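Local coordinates for PRP8 protein (Cryptococcus neoformans var. grubii, PDB 6OWU) that contains an intein, a Hint-fold element that probably excises itself from the spliceosomal host protein Prp8 by protein splicing, and that binds zinc, at residues L119-D124 with Y168-L173; E58-L63 with T138-N143. All coordinates share one frame; numbering follows the deposited sequence.

Interaction 1 of 2, residues L119-D124 with Y168-L173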
loop_
_atom_site.group_PDB
_atom_site.type_symbol
_atom_site.label_atom_id
_atom_site.label_comp_id
_atom_site.label_asym_id
_atom_site.label_seq_id
_atom_site.Cartn_x
_atom_site.Cartn_y
_atom_site.Cartn_z
ATOM N N LEU A 119 -6.722 6.869 0.889
ATOM C CA LEU A 119 -5.368 6.485 1.239
ATOM C C LEU A 119 -4.692 7.652 1.956
ATOM O O LEU A 119 -5.222 8.760 2.012
ATOM C CB LEU A 119 -4.596 6.059 -0.008
ATOM C CG LEU A 119 -5.202 4.885 -0.790
ATOM C CD1 LEU A 119 -4.541 4.733 -2.151
ATOM C CD2 LEU A 119 -5.105 3.585 -0.006
ATOM N N PHE A 120 -3.525 7.411 2.548
ATOM C CA PHE A 120 -2.894 8.530 3.235
ATOM C C PHE A 120 -1.377 8.418 3.204
ATOM O O PHE A 120 -0.809 7.329 3.054
ATOM C CB PHE A 120 -3.400 8.677 4.679
ATOM C CG PHE A 120 -3.067 7.521 5.576
ATOM C CD1 PHE A 120 -3.816 6.360 5.537
ATOM C CD2 PHE A 120 -2.021 7.612 6.481
ATOM C CE1 PHE A 120 -3.517 5.300 6.374
ATOM C CE2 PHE A 120 -1.726 6.559 7.323
ATOM C CZ PHE A 120 -2.475 5.402 7.268
ATOM N N ARG A 121 -0.737 9.582 3.303
ATOM C CA ARG A 121 0.703 9.724 3.443
ATOM C C ARG A 121 1.045 10.100 4.880
ATOM O O ARG A 121 0.222 10.663 5.607
ATOM C CB ARG A 121 1.243 10.789 2.480
ATOM C CG ARG A 121 0.991 10.483 1.014
ATOM C CD ARG A 121 1.287 11.692 0.146
ATOM N NE ARG A 121 2.712 11.831 -0.145
ATOM C CZ ARG A 121 3.269 12.943 -0.615
ATOM N NH1 ARG A 121 2.520 14.010 -0.843
ATOM N NH2 ARG A 121 4.572 12.990 -0.862
ATOM N N SER A 122 2.270 9.777 5.294
ATOM C CA SER A 122 2.686 10.080 6.658
ATOM C C SER A 122 2.900 11.582 6.808
ATOM O O SER A 122 3.630 12.194 6.026
ATOM C CB SER A 122 3.952 9.310 7.023
ATOM O OG SER A 122 4.736 10.035 7.957
ATOM N N THR A 123 2.280 12.171 7.830
ATOM C CA THR A 123 2.257 13.625 7.969
ATOM C C THR A 123 3.665 14.155 8.222
ATOM O O THR A 123 4.200 14.004 9.324
ATOM C CB THR A 123 1.319 14.028 9.100
ATOM O OG1 THR A 123 0.188 13.147 9.128
ATOM C CG2 THR A 123 0.838 15.461 8.896
ATOM N N ASP A 124 4.245 14.778 7.191
ATOM C CA ASP A 124 5.601 15.354 7.166
ATOM C C ASP A 124 6.557 14.829 8.240
ATOM O O ASP A 124 6.734 13.619 8.390
ATOM C CB ASP A 124 5.514 16.883 7.264
ATOM C CG ASP A 124 6.654 17.583 6.537
ATOM O OD1 ASP A 124 6.763 17.420 5.302
ATOM O OD2 ASP A 124 7.435 18.302 7.196
ATOM N N TYR A 168 8.031 5.223 -1.413
ATOM C CA TYR A 168 9.057 6.242 -1.614
ATOM C C TYR A 168 8.492 7.651 -1.499
ATOM O O TYR A 168 9.238 8.587 -1.183
ATOM C CB TYR A 168 9.733 6.059 -2.976
ATOM C CG TYR A 168 8.934 6.631 -4.117
ATOM C CD1 TYR A 168 7.874 5.924 -4.670
ATOM C CD2 TYR A 168 9.238 7.882 -4.645
ATOM C CE1 TYR A 168 7.131 6.456 -5.716
ATOM C CE2 TYR A 168 8.504 8.415 -5.682
ATOM C CZ TYR A 168 7.455 7.699 -6.216
ATOM O OH TYR A 168 6.734 8.242 -7.258
ATOM N N ASP A 169 7.200 7.834 -1.786
ATOM C CA ASP A 169 6.545 9.135 -1.694
ATOM C C ASP A 169 5.756 9.299 -0.399
ATOM O O ASP A 169 4.884 10.172 -0.320
ATOM C CB ASP A 169 5.628 9.366 -2.900
ATOM C CG ASP A 169 4.497 8.347 -2.983
ATOM O OD1 ASP A 169 4.470 7.418 -2.152
ATOM O OD2 ASP A 169 3.633 8.474 -3.881
ATOM N N TYR A 170 6.029 8.456 0.598
ATOM C CA TYR A 170 5.464 8.476 1.946
ATOM C C TYR A 170 4.020 7.992 2.005
ATOM O O TYR A 170 3.379 8.138 3.047
ATOM C CB TYR A 170 5.563 9.862 2.600
ATOM C CG TYR A 170 6.956 10.443 2.592
ATOM C CD1 TYR A 170 8.051 9.688 2.991
ATOM C CD2 TYR A 170 7.179 11.753 2.182
ATOM C CE1 TYR A 170 9.333 10.220 2.975
ATOM C CE2 TYR A 170 8.455 12.293 2.169
ATOM C CZ TYR A 170 9.524 11.521 2.567
ATOM O OH TYR A 170 10.790 12.059 2.552
ATOM N N LEU A 171 3.492 7.411 0.926
ATOM C CA LEU A 171 2.219 6.710 1.014
ATOM C C LEU A 171 2.358 5.575 2.020
ATOM O O LEU A 171 3.354 4.852 2.006
ATOM C CB LEU A 171 1.803 6.166 -0.357
ATOM C CG LEU A 171 0.574 5.243 -0.394
ATOM C CD1 LEU A 171 -0.705 6.032 -0.129
ATOM C CD2 LEU A 171 0.474 4.487 -1.719
ATOM N N VAL A 172 1.386 5.452 2.920
ATOM C CA VAL A 172 1.434 4.459 3.987
ATOM C C VAL A 172 0.858 3.152 3.458
ATOM O O VAL A 172 -0.288 3.106 2.997
ATOM C CB VAL A 172 0.675 4.935 5.234
ATOM C CG1 VAL A 172 0.599 3.815 6.280
ATOM C CG2 VAL A 172 1.358 6.158 5.828
ATOM N N LEU A 173 1.657 2.089 3.518
ATOM C CA LEU A 173 1.296 0.773 3.024
ATOM C C LEU A 173 1.235 -0.214 4.186
ATOM O O LEU A 173 1.914 -0.041 5.203
ATOM C CB LEU A 173 2.311 0.301 1.966
ATOM C CG LEU A 173 2.414 1.144 0.686
ATOM C CD1 LEU A 173 3.683 0.805 -0.114
ATOM C CD2 LEU A 173 1.166 0.968 -0.185
HETATM O O HOH W 1 -2.694 4.672 2.592
#

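Interaction 2 of 2, residues E58-L63 with T138-N143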
loop_
_atom_site.group_PDB
_atom_site.type_symbol
_atom_site.label_atom_id
_atom_site.label_comp_id
_atom_site.label_asym_id
_atom_site.label_seq_id
_atom_site.Cartn_x
_atom_site.Cartn_y
_atom_site.Cartn_z
ATOM N N GLU A 58 -5.154 12.778 -7.068
ATOM C CA GLU A 58 -3.892 13.489 -6.913
ATOM C C GLU A 58 -2.807 12.873 -7.794
ATOM O O GLU A 58 -2.831 11.678 -8.104
ATOM C CB GLU A 58 -3.443 13.477 -5.448
ATOM C CG GLU A 58 -4.323 14.301 -4.516
ATOM C CD GLU A 58 -5.562 13.554 -4.040
ATOM O OE1 GLU A 58 -6.341 14.143 -3.261
ATOM O OE2 GLU A 58 -5.767 12.384 -4.439
ATOM N N GLY A 59 -1.865 13.715 -8.225
ATOM C CA GLY A 59 -0.805 13.278 -9.121
ATOM C C GLY A 59 0.327 12.492 -8.481
ATOM O O GLY A 59 1.489 12.919 -8.513
ATOM N N LEU A 60 0.006 11.340 -7.901
ATOM C CA LEU A 60 0.986 10.422 -7.344
ATOM C C LEU A 60 0.917 9.094 -8.091
ATOM O O LEU A 60 -0.070 8.794 -8.767
ATOM C CB LEU A 60 0.753 10.198 -5.844
ATOM C CG LEU A 60 0.930 11.436 -4.954
ATOM C CD1 LEU A 60 0.828 11.059 -3.482
ATOM C CD2 LEU A 60 2.248 12.150 -5.237
ATOM N N GLU A 61 1.974 8.293 -7.954
ATOM C CA GLU A 61 2.065 7.039 -8.694
ATOM C C GLU A 61 0.909 6.106 -8.351
ATOM O O GLU A 61 0.506 5.997 -7.191
ATOM C CB GLU A 61 3.396 6.339 -8.391
ATOM C CG GLU A 61 4.503 6.671 -9.381
ATOM C CD GLU A 61 5.805 5.930 -9.105
ATOM O OE1 GLU A 61 5.789 4.916 -8.386
ATOM O OE2 GLU A 61 6.848 6.357 -9.638
ATOM N N ASP A 62 0.393 5.409 -9.368
ATOM C CA ASP A 62 -0.616 4.383 -9.134
ATOM C C ASP A 62 -0.082 3.323 -8.172
ATOM O O ASP A 62 1.113 3.022 -8.146
ATOM C CB ASP A 62 -1.014 3.683 -10.438
ATOM C CG ASP A 62 -1.530 4.638 -11.499
ATOM O OD1 ASP A 62 -1.775 5.822 -11.183
ATOM O OD2 ASP A 62 -1.692 4.186 -12.652
ATOM N N LEU A 63 -0.983 2.732 -7.398
ATOM C CA LEU A 63 -0.631 1.601 -6.541
ATOM C C LEU A 63 -1.180 0.325 -7.164
ATOM O O LEU A 63 -2.369 0.242 -7.467
ATOM C CB LEU A 63 -1.183 1.777 -5.126
ATOM C CG LEU A 63 -0.894 0.601 -4.188
ATOM C CD1 LEU A 63 0.603 0.477 -3.970
ATOM C CD2 LEU A 63 -1.640 0.747 -2.851
ATOM N N THR A 138 -2.730 15.372 3.441
ATOM C CA THR A 138 -2.084 14.070 3.383
ATOM C C THR A 138 -3.046 12.952 3.007
ATOM O O THR A 138 -2.621 11.802 2.900
ATOM C CB THR A 138 -1.411 13.745 4.724
ATOM O OG1 THR A 138 -2.346 13.088 5.591
ATOM C CG2 THR A 138 -0.915 15.013 5.392
ATOM N N LEU A 139 -4.327 13.255 2.815
ATOM C CA LEU A 139 -5.294 12.258 2.382
ATOM C C LEU A 139 -5.344 12.223 0.859
ATOM O O LEU A 139 -5.244 13.261 0.196
ATOM C CB LEU A 139 -6.682 12.547 2.958
ATOM C CG LEU A 139 -6.786 12.493 4.483
ATOM C CD1 LEU A 139 -8.237 12.612 4.929
ATOM C CD2 LEU A 139 -6.144 11.229 5.048
ATOM N N LEU A 140 -5.460 11.020 0.310
ATOM C CA LEU A 140 -5.491 10.794 -1.125
ATOM C C LEU A 140 -6.823 10.170 -1.507
ATOM O O LEU A 140 -7.295 9.234 -0.851
ATOM C CB LEU A 140 -4.346 9.882 -1.576
ATOM C CG LEU A 140 -2.934 10.334 -1.206
ATOM C CD1 LEU A 140 -1.927 9.257 -1.592
ATOM C CD2 LEU A 140 -2.592 11.654 -1.875
ATOM N N HIS A 141 -7.391 10.662 -2.598
ATOM C CA HIS A 141 -8.736 10.306 -3.023
ATOM C C HIS A 141 -8.639 9.357 -4.208
ATOM O O HIS A 141 -8.020 9.687 -5.228
ATOM C CB HIS A 141 -9.527 11.569 -3.364
ATOM C CG HIS A 141 -9.621 12.525 -2.216
ATOM N ND1 HIS A 141 -8.599 13.388 -1.882
ATOM C CD2 HIS A 141 -10.594 12.719 -1.294
ATOM C CE1 HIS A 141 -8.950 14.093 -0.820
ATOM N NE2 HIS A 141 -10.157 13.710 -0.446
ATOM N N ILE A 142 -9.208 8.165 -4.052
ATOM C CA ILE A 142 -9.120 7.166 -5.108
ATOM C C ILE A 142 -10.059 7.552 -6.241
ATOM O O ILE A 142 -11.245 7.825 -6.020
ATOM C CB ILE A 142 -9.431 5.767 -4.555
ATOM C CG1 ILE A 142 -8.269 5.287 -3.684
ATOM C CG2 ILE A 142 -9.674 4.786 -5.692
ATOM C CD1 ILE A 142 -8.514 3.947 -3.017
ATOM N N ASN A 143 -9.519 7.635 -7.454
ATOM C CA ASN A 143 -10.356 7.890 -8.617
ATOM C C ASN A 143 -10.847 6.602 -9.254
ATOM O O ASN A 143 -11.975 6.546 -9.762
ATOM C CB ASN A 143 -9.604 8.715 -9.661
ATOM C CG ASN A 143 -10.501 9.137 -10.799
ATOM O OD1 ASN A 143 -11.452 9.889 -10.594
ATOM N ND2 ASN A 143 -10.209 8.656 -12.007
#

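Interaction 1 of 2, residues L119-D124 with Y168-L173
F120 and R121 meet D169-V172 in a single beta bridge between R121 and L171, whose CA atoms lie 4.2 Å apart. The bridge fastens strand 117-120, which runs between 70-76 and 139-148 in the large curled sheet of this Hint (Hedgehog/intein) fold, to the hairpin of strands 164-166 and 172-174 near the C-terminus of the intein. Three carbonyls of the meeting backbones take the hydrogen bonds. V172 N gives a nearly straight bond to F120 O (2.9 Å), S122 N reaches Y170 O at 3.0 Å, and the same Y170 O also receives a CA-H...O contact from R121. A water that accepts from F120 N lies 2.9 Å from V172 O and bridges the two backbones.

The apolar part lies beside these bonds. The beta-branched V172 sets its CB over one face of the F120 ring, offset toward the rim, a CH-pi contact 4.0 Å from the centroid, while CG2 comes close to CE2. F120 can offer that face because chi1 of 64° holds its CG between the backbone N and the carbonyl carbon; Y74 meets the same ring edge-to-face. L171 suits the buried flank, its CD1 lying 3.9 Å from L119 CB.

The polar part belongs to R121 and D169. The carboxylate of D169 is engaged at home: OD1 accepts from L171 N, an Asx turn that shapes the corner, and OD2 forms a salt bridge with R167. R121 grips the backbone of D169, not its carboxylate. Its chain bends at chi3 (82°) to bring the guanidinium side-on, in plane, to D169 O, which NE meets at 2.7 Å nearly along the C=O axis and NH2 at 2.9 Å.

Interaction 2 of 2, residues E58-L63 with T138-N143
L140 brings its side chain against E58 and L60, the residues by which the loop 58-63 touches strand 139-148. Leucine suits this buried site: its CD1 stands 3.8 Å from L60 CD1, the two side chains crossing at about a right angle, and its CD2 lies 4.1 Å from E58 CB, beside the aliphatic part of the glutamate. In the Hint fold the loop joins strands 38-56 and 63-65 of the large antiparallel sheet, and an inverse gamma turn centred on G59 separates its two touching residues. H141 comes next and supplies both donors of the contact. Its backbone N gives a nearly straight bond to E58 OE2 (3.0 Å), met on the syn side but somewhat out of the carboxylate plane. Its ring gives ND1-H to the syn lone pair of E58 OE1 at 2.8 Å, and OE1 lies near the ring plane. The glutamate chain, bent at chi2 (83°), turns the carboxylate to span main chain and imidazole, with carboxylate and ring planes only 23° apart. Two bonds thus fix the rotation of the carboxylate, and its negative charge would probably favour a protonated imidazole. Beyond H141, N143 pairs through its backbone with K55 of strand 38-56.

Both contacts hold the same large sheet, since strands 117-120 and 139-148 are antiparallel neighbours in it: L119 O lies 2.8 Å from L140 N, and R121 N lies 2.9 Å from T138 O, both probable hydrogen bonds. Interaction 1 is largely buried and joins that sheet to the C-terminal hairpin, relying on backbone pairing, an aromatic face and an arginine turned onto a carbonyl. Interaction 2 sits at the surface, where a loop is held by a carboxylate and an imidazole, with L60 and L140 adding an apolar contact beside them. They meet where R121 CD packs on L60 CD1, 3.7 Å away, and L140 also touches L119 and L171.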